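Local atomic coordinates of LRR receptor-like serine/threonine-protein kinase RGI3 (Arabidopsis thaliana, PDB entry 5HZ0), a protein that acts, through its extracellular leucine-rich repeat domain, as a receptor for RGF peptide hormones that maintain the root stem cell niche. Residues Asn384-Phe389 / Asn406-Ala411; Thr40-Ser45 / Glu64-Ser69; Gly268-Ser273 / Asn288-Thr293. The protein carries 5 engineered substitutions. All coordinates share one frame; numbering follows the deposited sequence.

Contact 1. Residues Asn384-Phe389 / Asn406-Ala411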
# COMPACT_ATOMS: atom_id res chain seq x y z
N ASN A 384 21.89 -4.76 -1.41
CA ASN A 384 22.89 -4.11 -0.58
C ASN A 384 24.21 -4.74 -0.96
O ASN A 384 24.31 -5.39 -1.99
CB ASN A 384 22.59 -4.33 0.91
CG ASN A 384 21.54 -3.37 1.45
OD1 ASN A 384 21.84 -2.21 1.68
ND2 ASN A 384 20.32 -3.85 1.64
N ASP A 385 25.24 -4.48 -0.16
CA ASP A 385 26.54 -5.14 -0.29
C ASP A 385 26.78 -6.30 0.68
O ASP A 385 27.93 -6.60 0.98
CB ASP A 385 27.72 -4.17 -0.33
CG ASP A 385 28.95 -4.79 -1.00
OD1 ASP A 385 28.75 -5.62 -1.92
OD2 ASP A 385 30.09 -4.47 -0.61
N LEU A 386 25.72 -6.82 1.28
CA LEU A 386 25.84 -7.88 2.30
C LEU A 386 26.51 -9.17 1.82
O LEU A 386 26.16 -9.72 0.79
CB LEU A 386 24.46 -8.20 2.88
CG LEU A 386 23.68 -7.06 3.54
CD1 LEU A 386 22.25 -7.49 3.76
CD2 LEU A 386 24.32 -6.71 4.86
N SER A 387 27.47 -9.66 2.60
CA SER A 387 28.15 -10.92 2.31
C SER A 387 28.12 -11.86 3.52
O SER A 387 27.42 -11.59 4.50
CB SER A 387 29.59 -10.67 1.89
OG SER A 387 30.26 -9.93 2.89
N GLY A 388 28.86 -12.96 3.43
CA GLY A 388 28.92 -13.93 4.51
C GLY A 388 27.84 -14.98 4.37
O GLY A 388 27.10 -14.99 3.39
N PHE A 389 27.75 -15.88 5.35
CA PHE A 389 26.79 -16.97 5.35
C PHE A 389 25.44 -16.49 5.81
O PHE A 389 25.34 -15.49 6.53
CB PHE A 389 27.22 -18.09 6.31
CG PHE A 389 28.50 -18.77 5.93
CD1 PHE A 389 28.80 -19.03 4.59
CD2 PHE A 389 29.41 -19.14 6.91
CE1 PHE A 389 29.99 -19.67 4.23
CE2 PHE A 389 30.61 -19.77 6.58
CZ PHE A 389 30.90 -20.04 5.23
N ASN A 406 17.74 -11.06 -1.58
CA ASN A 406 18.24 -11.00 -2.96
C ASN A 406 19.06 -9.76 -3.31
O ASN A 406 18.83 -8.68 -2.77
CB ASN A 406 17.08 -11.23 -3.95
CG ASN A 406 15.96 -10.24 -3.77
OD1 ASN A 406 15.13 -10.39 -2.88
ND2 ASN A 406 15.91 -9.22 -4.62
N GLY A 407 20.02 -9.91 -4.22
CA GLY A 407 20.84 -8.78 -4.63
C GLY A 407 21.92 -8.40 -3.63
O GLY A 407 22.07 -7.23 -3.26
N ASN A 408 22.66 -9.41 -3.18
CA ASN A 408 23.80 -9.23 -2.29
C ASN A 408 24.94 -10.17 -2.71
O ASN A 408 24.92 -10.71 -3.82
CB ASN A 408 23.40 -9.49 -0.83
CG ASN A 408 22.53 -8.39 -0.25
OD1 ASN A 408 23.02 -7.31 0.06
ND2 ASN A 408 21.24 -8.65 -0.11
N ARG A 409 25.96 -10.27 -1.87
CA ARG A 409 27.11 -11.18 -2.06
C ARG A 409 27.11 -12.46 -1.22
O ARG A 409 28.18 -13.03 -0.98
CB ARG A 409 28.47 -10.46 -1.98
CG ARG A 409 28.84 -9.72 -3.26
CD ARG A 409 30.29 -9.24 -3.26
NE ARG A 409 30.56 -8.22 -2.26
CZ ARG A 409 31.48 -8.34 -1.31
NH1 ARG A 409 32.21 -9.45 -1.24
NH2 ARG A 409 31.68 -7.36 -0.43
N LEU A 410 25.96 -12.82 -0.65
CA LEU A 410 25.88 -13.94 0.31
C LEU A 410 26.53 -15.23 -0.18
O LEU A 410 26.34 -15.63 -1.32
CB LEU A 410 24.42 -14.20 0.68
CG LEU A 410 23.68 -13.01 1.31
CD1 LEU A 410 22.19 -13.31 1.44
CD2 LEU A 410 24.28 -12.61 2.65
N ALA A 411 27.31 -15.89 0.69
CA ALA A 411 28.07 -17.09 0.31
C ALA A 411 27.70 -18.33 1.12
O ALA A 411 26.90 -18.26 2.05
CB ALA A 411 29.57 -16.83 0.40
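The guanidinium of Arg409 has the CB of Ser387 over one face, 4.2 Å above the plane and toward the rim, and the carboxylate of Asp385 at its edge. Arg409 NE points at Asp385 OD1 (3.2 Å), almost in the guanidinium plane, and a weak second bond links NH2 to OD2. Because the planes lie 44° apart, this is a twisted, two-point salt bridge. A bend at chi3 (-66°) turns the end of the outward-running arginine toward the Asp385 carboxylate. The ring of Phe389 offers only its edge, with CD1 3.3 Å from Ala411 O.

The third flat group, the amide of Asn408, lies alongside Leu386, pointing the same way, with CG beside its own backbone N (chi1 -72°). Its OD1 accepts from Leu386 N (3.0 Å), while ND2 donates to Leu405 O and Leu381 O. Asparagine suits the place because one short side chain both accepts and donates. Asn384 takes the equivalent place one repeat earlier, ND2 donating to Leu381 O and OD1 accepting a weak bond from Leu362 N, as in the asparagine ladder of leucine-rich repeats.

Backbone bonds join the loops: Asn384 N to Gly407 O (3.1 Å), Arg409 N to Leu386 O (2.7 Å) and Ala411 N to Gly388 O (2.9 Å). The side chain of Leu410 turns to the interior, CD2 lying 4.4 Å from Leu386 CB.

The buried amide of Asn408 has both ends satisfied by main-chain groups, so it probably fixes the stacking of the turns, whereas the charged pair near the surface probably adds a more solvent-screened attraction.

Contact 2. Residues Thr40-Ser45 / Glu64-Ser69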
# COMPACT_ATOMS: atom_id res chain seq x y z
N THR A 40 -39.01 22.40 21.54
CA THR A 40 -37.64 22.88 21.65
C THR A 40 -36.56 22.03 20.95
O THR A 40 -35.47 22.53 20.62
CB THR A 40 -37.26 23.07 23.15
OG1 THR A 40 -36.64 24.35 23.33
CG2 THR A 40 -36.33 21.96 23.64
N SER A 41 -36.87 20.76 20.71
CA SER A 41 -35.86 19.81 20.23
C SER A 41 -36.47 18.79 19.27
O SER A 41 -37.44 18.13 19.61
CB SER A 41 -35.18 19.13 21.42
OG SER A 41 -34.32 18.09 21.02
N LEU A 42 -35.89 18.64 18.08
CA LEU A 42 -36.45 17.72 17.09
C LEU A 42 -35.41 16.77 16.49
O LEU A 42 -34.53 17.20 15.75
CB LEU A 42 -37.16 18.49 15.98
CG LEU A 42 -37.76 17.61 14.88
CD1 LEU A 42 -38.70 16.58 15.48
CD2 LEU A 42 -38.47 18.45 13.81
N THR A 43 -35.53 15.49 16.82
CA THR A 43 -34.63 14.48 16.28
C THR A 43 -35.42 13.44 15.52
O THR A 43 -36.10 12.60 16.12
CB THR A 43 -33.89 13.75 17.41
OG1 THR A 43 -33.46 14.69 18.39
CG2 THR A 43 -32.69 12.99 16.87
N LEU A 44 -35.32 13.48 14.20
CA LEU A 44 -35.73 12.38 13.36
C LEU A 44 -34.46 11.94 12.66
O LEU A 44 -34.02 12.58 11.71
CB LEU A 44 -36.75 12.87 12.33
CG LEU A 44 -37.84 13.80 12.89
CD1 LEU A 44 -38.57 14.51 11.76
CD2 LEU A 44 -38.82 13.04 13.80
N SER A 45 -33.90 10.82 13.09
CA SER A 45 -32.56 10.45 12.67
C SER A 45 -32.49 8.96 12.41
O SER A 45 -33.13 8.19 13.11
CB SER A 45 -31.54 10.85 13.74
OG SER A 45 -30.22 10.59 13.32
N GLU A 64 -34.04 24.39 19.25
CA GLU A 64 -32.72 24.52 19.83
C GLU A 64 -31.85 23.43 19.23
O GLU A 64 -30.71 23.69 18.83
CB GLU A 64 -32.75 24.47 21.36
CG GLU A 64 -33.13 25.81 22.00
CD GLU A 64 -33.51 25.71 23.48
OE1 GLU A 64 -32.93 24.88 24.22
OE2 GLU A 64 -34.40 26.49 23.89
N LEU A 65 -32.32 22.19 19.31
CA LEU A 65 -31.72 21.11 18.55
C LEU A 65 -32.59 20.73 17.34
O LEU A 65 -33.80 20.57 17.45
CB LEU A 65 -31.49 19.89 19.43
CG LEU A 65 -30.66 18.74 18.83
CD1 LEU A 65 -29.78 18.08 19.89
CD2 LEU A 65 -31.55 17.69 18.15
N LEU A 66 -31.96 20.59 16.17
CA LEU A 66 -32.57 19.93 15.03
C LEU A 66 -31.58 18.89 14.50
O LEU A 66 -30.51 19.25 14.03
CB LEU A 66 -32.93 20.95 13.93
CG LEU A 66 -33.56 20.44 12.62
CD1 LEU A 66 -34.97 19.88 12.84
CD2 LEU A 66 -33.59 21.54 11.55
N ASP A 67 -31.91 17.61 14.61
CA ASP A 67 -31.06 16.59 14.03
C ASP A 67 -31.84 15.75 13.03
O ASP A 67 -32.70 14.94 13.40
CB ASP A 67 -30.44 15.70 15.11
CG ASP A 67 -29.71 14.49 14.54
OD1 ASP A 67 -29.17 14.59 13.43
OD2 ASP A 67 -29.67 13.44 15.21
N LEU A 68 -31.56 15.97 11.75
CA LEU A 68 -32.13 15.20 10.66
C LEU A 68 -31.17 14.18 10.06
O LEU A 68 -31.44 13.60 9.00
CB LEU A 68 -32.76 16.12 9.62
CG LEU A 68 -33.96 16.85 10.26
CD1 LEU A 68 -34.49 17.96 9.36
CD2 LEU A 68 -35.07 15.87 10.61
N SER A 69 -30.02 14.01 10.71
CA SER A 69 -28.91 13.24 10.16
C SER A 69 -29.19 11.76 9.92
O SER A 69 -30.12 11.18 10.48
CB SER A 69 -27.68 13.35 11.07
OG SER A 69 -27.87 12.59 12.25
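Ser41, Leu42 and Thr43 pair with Leu65, Leu66 and Asp67 as neighbouring parallel strands on the concave face of the leucine-rich repeat solenoid. Their axes run 4.7 Å apart at 9°. Leu42 N donates to Leu65 O (2.9 Å) and Asp67 N to Leu42 O (2.9 Å), while Leu44 N to Asp67 O is weak; at the start, Glu64 N bonds to Thr40 O.

Leu42 and Leu66 point into the solenoid side by side, CD2 to CD1 3.9 Å, and Leu44 CB meets Leu68 CD2 in the same manner (3.8 Å). Leucine suits these positions, which are leucine places of the LxxLxL repeat consensus; Leu42, Leu66 and Leu68 are buried in the core. On the other face stand Ser41, Thr43, Leu65 and Asp67, with Thr43 CG2 crossing to Asp67 OD2 (3.5 Å).

At the end of its strand, Asp67 OD1 takes both Ser69 N (2.9 Å) and Ser69 OG (2.7 Å); the first bond makes an Asx turn. With an alanine in place of Asp67, both donors of Ser69 would probably lose this acceptor and the turn be freer to move. Ser45 OG, swung anti to its own main-chain nitrogen (chi1 -176°), donates to Ser69 O across the strands.

Contact 3. Residues Gly268-Ser273 / Asn288-Thr293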
# COMPACT_ATOMS: atom_id res chain seq x y z
N GLY A 268 17.35 18.76 3.84
CA GLY A 268 18.00 18.96 5.10
C GLY A 268 17.98 17.65 5.87
O GLY A 268 17.78 16.56 5.33
N THR A 269 18.13 17.79 7.17
CA THR A 269 18.57 16.71 8.01
C THR A 269 17.46 16.39 9.02
O THR A 269 16.64 17.25 9.31
CB THR A 269 19.84 17.20 8.70
OG1 THR A 269 20.95 16.39 8.33
CG2 THR A 269 19.66 17.27 10.17
N ILE A 270 17.40 15.15 9.50
CA ILE A 270 16.49 14.84 10.62
C ILE A 270 17.03 15.50 11.89
O ILE A 270 18.17 15.23 12.32
CB ILE A 270 16.31 13.33 10.84
CG1 ILE A 270 15.77 12.65 9.58
CG2 ILE A 270 15.38 13.08 12.03
CD1 ILE A 270 15.71 11.15 9.69
N PRO A 271 16.25 16.41 12.49
CA PRO A 271 16.76 17.21 13.61
C PRO A 271 16.99 16.45 14.93
O PRO A 271 16.16 15.67 15.40
CB PRO A 271 15.71 18.32 13.77
CG PRO A 271 14.51 17.85 13.05
CD PRO A 271 14.96 16.91 11.98
N ARG A 272 18.15 16.72 15.53
CA ARG A 272 18.57 16.12 16.79
C ARG A 272 17.58 16.41 17.93
O ARG A 272 17.42 15.60 18.85
CB ARG A 272 19.98 16.63 17.14
CG ARG A 272 21.04 16.24 16.11
CD ARG A 272 22.43 16.80 16.44
NE ARG A 272 22.50 18.25 16.27
CZ ARG A 272 22.53 19.12 17.28
NH1 ARG A 272 22.51 18.69 18.54
NH2 ARG A 272 22.59 20.42 17.03
N SER A 273 16.88 17.54 17.83
CA SER A 273 15.92 18.00 18.84
C SER A 273 14.78 17.01 19.05
O SER A 273 14.12 17.02 20.10
CB SER A 273 15.36 19.35 18.45
OG SER A 273 14.77 19.31 17.15
N ASN A 288 11.01 11.56 0.53
CA ASN A 288 11.45 12.94 0.56
C ASN A 288 12.88 13.02 0.07
O ASN A 288 13.36 12.12 -0.62
CB ASN A 288 11.38 13.52 1.95
CG ASN A 288 9.99 13.90 2.33
OD1 ASN A 288 9.43 14.82 1.75
ND2 ASN A 288 9.42 13.21 3.35
N GLN A 289 13.50 14.17 0.29
CA GLN A 289 14.91 14.37 -0.01
C GLN A 289 15.91 14.47 1.14
O GLN A 289 17.01 14.97 0.96
CB GLN A 289 15.15 15.39 -1.13
CG GLN A 289 14.63 14.88 -2.48
CD GLN A 289 14.02 16.01 -3.27
OE1 GLN A 289 14.65 17.05 -3.48
NE2 GLN A 289 12.77 15.84 -3.69
N ILE A 290 15.45 14.09 2.33
CA ILE A 290 16.24 14.21 3.56
C ILE A 290 17.62 13.57 3.47
O ILE A 290 17.77 12.40 3.10
CB ILE A 290 15.42 13.66 4.76
CG1 ILE A 290 14.24 14.61 5.04
CG2 ILE A 290 16.30 13.51 6.01
CD1 ILE A 290 13.00 13.93 5.56
N SER A 291 18.64 14.37 3.78
CA SER A 291 20.04 13.95 3.80
C SER A 291 20.53 13.88 5.26
O SER A 291 19.74 14.03 6.18
CB SER A 291 20.89 14.92 2.99
OG SER A 291 20.74 16.23 3.50
N GLY A 292 21.81 13.64 5.46
CA GLY A 292 22.36 13.54 6.80
C GLY A 292 22.40 12.09 7.27
O GLY A 292 22.16 11.17 6.48
N THR A 293 22.67 11.88 8.56
CA THR A 293 22.67 10.55 9.17
C THR A 293 21.51 10.45 10.15
O THR A 293 21.03 11.47 10.64
CB THR A 293 23.94 10.30 10.01
OG1 THR A 293 23.95 11.21 11.12
CG2 THR A 293 25.21 10.49 9.19
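Gly268 meets the second loop through its carbonyl: its O takes the backbone N of Ser291 at 2.8 Å, and Ser291 OG adds a weak bond to the same oxygen. The serine hydroxyl can do so because chi1 (57°) sets OG between its own N and carbonyl carbon. At the phi and psi of Gly268 (81° and -159°) a CB would press on the carbonyl oxygen of the residue before, so only a residue without CB fits comfortably.

At Thr269 the hydroxyl takes over. OG1 donates weakly to Ser291 O (3.4 Å) and lies 3.5 Å from Gly292 CA. At the backbone angles of Gly292 a CB would crowd the preceding carbonyl oxygen and would also point toward Thr269 OG1, which fits a glycine here. The CA of Thr269 also approaches Ser291 O, in a CA-H...O contact.

Ile270 turns to the interior. Its CG1 touches Ile290 CG2 at 3.7 Å, the two side chains crossing at about a right angle; the same CG2 lies 3.5 Å from Gly268 O. Branched, apolar residues suit these buried places, where their methyl and methylene groups pack on each other. At Pro271 the chain turns away from 288-293, and at Arg272 it enters a 3-10 segment.

Both loops follow the L-x-G-x-I-P pattern of plant-specific leucine-rich repeats, with Ile290 in the leucine place of the second. The first connects strand 258-260 to strand 282-284, and the second leads from strand 282-284 to strand 306-308. Ile270 packs also on Leu285, just past strand 282-284, while Ile290 N bonds to Asn312 OD1, so the stacking continues into the turn after strand 306-308.

The three contacts repeat one theme, the stacking of one leucine-rich repeat on the next, at different points of the curved solenoid and in different elements. Contact 2 joins strands near the N-terminal end; contacts 1 and 3 join the loops that follow strands. Contacts 1 and 2 lie on opposite sides of the chain's centre, their centres 67 Å apart, while the centres of contacts 1 and 3 are 28 Å apart. Experimentally identified peptide-recognition residues come just before these loops: Asp260 to Glu263 and Glu282 to Gln284 for contact 3, Lys378 to Leu382 and Arg402 to Arg404 for contact 1. A glycan sugar lies about 13 Å from the Phe389 side chain.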